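Local coordinates for protein cysteine desulfurase (Thermococcus onnurineus, PDB 5B89) that probably catalyses the pyridoxal-phosphate-dependent transfer of sulfur from L-cysteine to a sulfur carrier, releasing L-alanine, at residues Asp57-Leu61 against Lys62-Asn66; His135-Leu138 against Leu139-Arg143. One frame throughout, in Å; residues are numbered along the deposited sequence.

From the N terminus, the chain first runs through helix 50-62, and contact 1 (57-66) forms where that helix ends and the loop toward helix 73-93 begins. The chain then enters the seven-stranded sheet, and after strand 126-129 contact 2 (135-143) turns it into helix 139-148, which leads to edge strand 151-154. Each closes only a short local turn; they follow in series, neither enclosing nor crossing the other, with centres about 37 Å apart and nearest atoms about 23 Å apart. Contact 1 joins a helix end to helices 73-93 and 291-307, contact 2 a helix start to the seven-stranded sheet, and both reach the second subunit.

Contact 1: Asp57-Leu61 against Lys62-Asn66; sequences DEYYL and KYRAN
Tyr59 runs along the turn in which the chain leaves helix 50-62, meeting Tyr63, Arg64 and Ala65 in succession. Its CG stands anti to the backbone N (chi1 166°), which sends the ring forward along the outgoing loop. CB lies beside the phenol end of Tyr63, 3.8 Å from Tyr63 CZ. Next, CD1 comes within 3.6 Å of Tyr63 CE2, in an offset edge-to-face pair whose planes stand 71° apart. The same Tyr63 face receives a CH-pi contact from Tyr59 CA, 3.7 Å from the ring centroid. CE1 faces Ala65 O, at the ring's edge near its plane; CD2 sits over the centre of one face of the Tyr60 ring. On the other flank CE2 touches the aliphatic Arg64 CD at 3.6 Å. At the tip, OH donates to Ala65 O over 2.7 Å, approaching from above the carbonyl plane, and accepts from Arg64 NH2 at 3.1 Å, tilted from the guanidinium plane. Arg64 NE lies at the edge of the Tyr60 ring, 3.7 Å from Tyr60 CD1. On the helix, Lys62 N still bonds Glu58 O at 2.8 Å, whereas the bonds of Tyr63 N to Glu58 O and Tyr59 O are weak, and Tyr63 is the first residue to leave helical torsions. A water joins Glu58 OE2 to Tyr63 OH. The guanidinium's main partner is Thr45 of the second subunit, where Thr48 and Thr242 bond NE and Tyr60 OH. The Tyr59 hydroxyl, gripped as both donor and acceptor, is thus likely to hold the loop and to help set the arginine at the subunit interface.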
loop_
_atom_site.group_PDB
_atom_site.type_symbol
_atom_site.label_atom_id
_atom_site.label_comp_id
_atom_site.label_asym_id
_atom_site.label_seq_id
_atom_site.Cartn_x
_atom_site.Cartn_y
_atom_site.Cartn_z
ATOM N N ASP B 57 -7.021 -3.950 -15.348
ATOM C CA ASP B 57 -7.961 -3.120 -16.095
ATOM C C ASP B 57 -9.357 -3.750 -16.017
ATOM O O ASP B 57 -10.326 -3.065 -16.010
ATOM C CB ASP B 57 -7.581 -3.114 -17.583
ATOM C CG ASP B 57 -6.408 -2.218 -17.951
ATOM O OD1 ASP B 57 -5.950 -1.457 -17.209
ATOM O OD2 ASP B 57 -5.990 -2.357 -19.105
ATOM N N GLU B 58 -9.425 -5.071 -15.977
ATOM C CA GLU B 58 -10.684 -5.757 -15.879
ATOM C C GLU B 58 -11.370 -5.459 -14.547
ATOM O O GLU B 58 -12.525 -5.240 -14.513
ATOM C CB GLU B 58 -10.530 -7.266 -16.129
ATOM C CG GLU B 58 -11.847 -7.968 -16.279
ATOM C CD GLU B 58 -11.777 -9.490 -16.221
ATOM O OE1 GLU B 58 -12.674 -10.099 -16.806
ATOM O OE2 GLU B 58 -10.908 -10.073 -15.596
ATOM N N TYR B 59 -10.595 -5.454 -13.484
ATOM C CA TYR B 59 -11.158 -5.109 -12.204
ATOM C C TYR B 59 -11.701 -3.661 -12.245
ATOM O O TYR B 59 -12.777 -3.408 -11.861
ATOM C CB TYR B 59 -10.114 -5.201 -11.053
ATOM C CG TYR B 59 -10.551 -4.519 -9.749
ATOM C CD1 TYR B 59 -11.590 -4.976 -9.039
ATOM C CD2 TYR B 59 -9.917 -3.401 -9.276
ATOM C CE1 TYR B 59 -12.007 -4.373 -7.900
ATOM C CE2 TYR B 59 -10.315 -2.783 -8.118
ATOM C CZ TYR B 59 -11.352 -3.270 -7.423
ATOM O OH TYR B 59 -11.774 -2.667 -6.298
ATOM N N TYR B 60 -10.862 -2.747 -12.677
ATOM C CA TYR B 60 -11.225 -1.352 -12.656
ATOM C C TYR B 60 -12.385 -1.007 -13.541
ATOM O O TYR B 60 -13.137 -0.140 -13.190
ATOM C CB TYR B 60 -10.036 -0.416 -12.962
ATOM C CG TYR B 60 -9.115 -0.310 -11.792
ATOM C CD1 TYR B 60 -9.517 0.292 -10.673
ATOM C CD2 TYR B 60 -7.896 -0.902 -11.799
ATOM C CE1 TYR B 60 -8.712 0.340 -9.576
ATOM C CE2 TYR B 60 -7.060 -0.832 -10.691
ATOM C CZ TYR B 60 -7.522 -0.224 -9.577
ATOM O OH TYR B 60 -6.820 -0.144 -8.474
ATOM N N LEU B 61 -12.511 -1.664 -14.679
ATOM C CA LEU B 61 -13.577 -1.322 -15.611
ATOM C C LEU B 61 -14.794 -2.232 -15.661
ATOM O O LEU B 61 -15.824 -1.815 -16.082
ATOM C CB LEU B 61 -12.998 -1.149 -17.014
ATOM C CG LEU B 61 -11.983 -0.038 -17.144
ATOM C CD1 LEU B 61 -11.354 -0.083 -18.498
ATOM C CD2 LEU B 61 -12.583 1.326 -16.879
ATOM N N LYS B 62 -14.649 -3.465 -15.191
ATOM C CA LYS B 62 -15.719 -4.435 -15.234
ATOM C C LYS B 62 -16.295 -4.968 -13.941
ATOM O O LYS B 62 -17.400 -5.398 -13.937
ATOM C CB LYS B 62 -15.366 -5.614 -16.166
ATOM C CG LYS B 62 -15.058 -5.226 -17.599
ATOM C CD LYS B 62 -15.001 -6.471 -18.478
ATOM C CE LYS B 62 -14.279 -6.264 -19.788
ATOM N NZ LYS B 62 -14.310 -4.848 -20.193
ATOM N N TYR B 63 -15.549 -4.943 -12.851
ATOM C CA TYR B 63 -16.076 -5.419 -11.585
ATOM C C TYR B 63 -15.605 -4.619 -10.379
ATOM O O TYR B 63 -15.345 -5.127 -9.383
ATOM C CB TYR B 63 -15.892 -6.947 -11.370
ATOM C CG TYR B 63 -14.483 -7.507 -11.358
ATOM C CD1 TYR B 63 -13.868 -7.838 -12.496
ATOM C CD2 TYR B 63 -13.849 -7.772 -10.180
ATOM C CE1 TYR B 63 -12.596 -8.354 -12.509
ATOM C CE2 TYR B 63 -12.580 -8.278 -10.174
ATOM C CZ TYR B 63 -11.955 -8.568 -11.344
ATOM O OH TYR B 63 -10.711 -9.068 -11.356
ATOM N N ARG B 64 -15.540 -3.324 -10.564
ATOM C CA ARG B 64 -15.053 -2.428 -9.569
ATOM C C ARG B 64 -15.930 -2.324 -8.347
ATOM O O ARG B 64 -17.056 -1.892 -8.425
ATOM C CB ARG B 64 -14.838 -1.051 -10.236
ATOM C CG ARG B 64 -14.197 -0.008 -9.353
ATOM C CD ARG B 64 -12.745 -0.241 -8.978
ATOM N NE ARG B 64 -12.300 0.998 -8.387
ATOM C CZ ARG B 64 -12.257 1.296 -7.113
ATOM N NH1 ARG B 64 -12.030 2.537 -6.770
ATOM N NH2 ARG B 64 -12.411 0.389 -6.192
ATOM N N ALA B 65 -15.371 -2.690 -7.207
ATOM C CA ALA B 65 -16.063 -2.610 -5.967
ATOM C C ALA B 65 -15.124 -2.917 -4.843
ATOM O O ALA B 65 -14.096 -3.359 -5.092
ATOM C CB ALA B 65 -17.213 -3.618 -5.950
ATOM N N ASN B 66 -15.584 -2.668 -3.635
ATOM C CA ASN B 66 -14.871 -2.976 -2.433
ATOM C C ASN B 66 -15.178 -4.452 -2.081
ATOM O O ASN B 66 -16.075 -5.015 -2.596
ATOM C CB ASN B 66 -15.172 -2.014 -1.280
ATOM C CG ASN B 66 -13.963 -1.792 -0.397
ATOM O OD1 ASN B 66 -13.208 -2.708 -0.164
ATOM N ND2 ASN B 66 -13.826 -0.623 0.123
HETATM O O HOH W 1 -9.175 -9.491 -13.584
#

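Contact 2: His135-Leu138 against Leu139-Arg143; sequences HSDL and LPWQR
Asp137 and Trp141 reach across the first turn of helix 139-148 with carboxylate and indole planes 77° apart. Trp141 NE1 points its hydrogen at Asp137 OD1, 2.9 Å away and nearly straight at 172°; the oxygen lies in the indole plane, yet the donor meets it from above the carboxylate plane. With Asp137 CG anti to the backbone N (chi1 -161°), the acid swings back toward the indole. Leu138, at the N-cap position, crosses Gln142 at a slant: its CG sits 3.6 Å from Gln142 CD, and both methyls lie near the amide nitrogen, which bonds Ser271 and Leu272 carbonyls of the second subunit. His135 O takes Leu138 N and Leu139 N, the latter at 3.0 Å, while Leu138 O accepts Gln142 N at 3.0 Å and, weakly, Trp141 N. Pro140 CD lies 3.3 Å from the O of Ser136, whose OG bonds Ser107 of the cofactor site; proline offers no N-H, and this buried carbonyl has no hydrogen-bond partner in the model. Trp141 also packs on Ala114 of helix 106-117 and on strand 177-181. A phenylalanine in its place would probably leave Asp137 OD1 without its N-H partner and the carboxylate freer to turn. The N-H on OD1 would be expected to offset part of this buried carboxylate's charge, while OD2 lies close to Glu133 OE1, which suggests that one of the two acids may carry a proton.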
loop_
_atom_site.group_PDB
_atom_site.type_symbol
_atom_site.label_atom_id
_atom_site.label_comp_id
_atom_site.label_asym_id
_atom_site.label_seq_id
_atom_site.Cartn_x
_atom_site.Cartn_y
_atom_site.Cartn_z
ATOM N N HIS B 135 18.568 -1.915 3.426
ATOM C CA HIS B 135 18.182 -1.093 4.573
ATOM C C HIS B 135 16.830 -1.518 5.140
ATOM O O HIS B 135 16.599 -1.367 6.381
ATOM C CB HIS B 135 18.178 0.350 4.227
ATOM C CG HIS B 135 19.544 0.860 3.808
ATOM N ND1 HIS B 135 19.710 1.921 2.945
ATOM C CD2 HIS B 135 20.767 0.368 4.068
ATOM C CE1 HIS B 135 21.026 2.110 2.744
ATOM N NE2 HIS B 135 21.680 1.147 3.358
ATOM N N SER B 136 15.908 -2.014 4.335
ATOM C CA SER B 136 14.602 -2.405 4.859
ATOM C C SER B 136 14.638 -3.647 5.727
ATOM O O SER B 136 13.771 -3.855 6.477
ATOM C CB SER B 136 13.590 -2.584 3.753
ATOM O OG SER B 136 13.272 -1.367 3.180
ATOM N N ASP B 137 15.681 -4.432 5.602
ATOM C CA ASP B 137 15.870 -5.602 6.466
ATOM C C ASP B 137 16.973 -5.345 7.498
ATOM O O ASP B 137 17.502 -6.268 8.000
ATOM C CB ASP B 137 16.145 -6.903 5.708
ATOM C CG ASP B 137 15.883 -8.170 6.582
ATOM O OD1 ASP B 137 15.048 -8.080 7.452
ATOM O OD2 ASP B 137 16.526 -9.184 6.368
ATOM N N LEU B 138 17.277 -4.092 7.752
ATOM C CA LEU B 138 18.283 -3.728 8.731
ATOM C C LEU B 138 17.744 -2.728 9.730
ATOM O O LEU B 138 17.742 -2.994 10.884
ATOM C CB LEU B 138 19.510 -3.185 8.030
ATOM C CG LEU B 138 20.592 -2.686 8.951
ATOM C CD1 LEU B 138 20.979 -3.786 9.889
ATOM C CD2 LEU B 138 21.792 -2.213 8.178
ATOM N N LEU B 139 17.258 -1.607 9.251
ATOM C CA LEU B 139 16.774 -0.556 10.099
ATOM C C LEU B 139 15.723 -0.980 11.090
ATOM O O LEU B 139 15.782 -0.561 12.242
ATOM C CB LEU B 139 16.299 0.649 9.265
ATOM C CG LEU B 139 17.314 1.727 8.977
ATOM C CD1 LEU B 139 18.508 1.183 8.245
ATOM C CD2 LEU B 139 16.649 2.863 8.222
ATOM N N PRO B 140 14.685 -1.761 10.694
ATOM C CA PRO B 140 13.749 -2.137 11.730
ATOM C C PRO B 140 14.390 -2.888 12.884
ATOM O O PRO B 140 13.902 -2.735 14.039
ATOM C CB PRO B 140 12.678 -2.970 10.964
ATOM C CG PRO B 140 12.818 -2.484 9.540
ATOM C CD PRO B 140 14.299 -2.258 9.368
ATOM N N TRP B 141 15.393 -3.701 12.625
ATOM C CA TRP B 141 16.037 -4.484 13.657
ATOM C C TRP B 141 16.938 -3.578 14.479
ATOM O O TRP B 141 17.044 -3.768 15.734
ATOM C CB TRP B 141 16.799 -5.639 13.068
ATOM C CG TRP B 141 15.953 -6.481 12.110
ATOM C CD1 TRP B 141 16.241 -6.636 10.806
ATOM C CD2 TRP B 141 14.760 -7.120 12.385
ATOM N NE1 TRP B 141 15.271 -7.384 10.226
ATOM C CE2 TRP B 141 14.317 -7.642 11.154
ATOM C CE3 TRP B 141 13.948 -7.244 13.517
ATOM C CZ2 TRP B 141 13.107 -8.369 11.044
ATOM C CZ3 TRP B 141 12.733 -7.979 13.388
ATOM C CH2 TRP B 141 12.383 -8.527 12.171
ATOM N N GLN B 142 17.595 -2.626 13.829
ATOM C CA GLN B 142 18.401 -1.607 14.561
ATOM C C GLN B 142 17.597 -0.809 15.478
ATOM O O GLN B 142 18.043 -0.554 16.639
ATOM C CB GLN B 142 19.121 -0.689 13.568
ATOM C CG GLN B 142 20.249 -1.347 12.840
ATOM C CD GLN B 142 20.838 -0.415 11.788
ATOM O OE1 GLN B 142 20.091 0.364 11.173
ATOM N NE2 GLN B 142 22.093 -0.524 11.533
ATOM N N ARG B 143 16.440 -0.318 15.081
ATOM C CA ARG B 143 15.518 0.465 15.906
ATOM C C ARG B 143 15.089 -0.363 17.064
ATOM O O ARG B 143 15.125 0.121 18.226
ATOM C CB ARG B 143 14.310 1.053 15.101
ATOM C CG ARG B 143 13.325 1.855 15.891
ATOM C CD ARG B 143 12.165 2.370 14.959
ATOM N NE ARG B 143 11.449 1.300 14.295
ATOM C CZ ARG B 143 10.514 1.459 13.348
ATOM N NH1 ARG B 143 10.198 2.689 12.978
ATOM N NH2 ARG B 143 9.919 0.344 12.797
#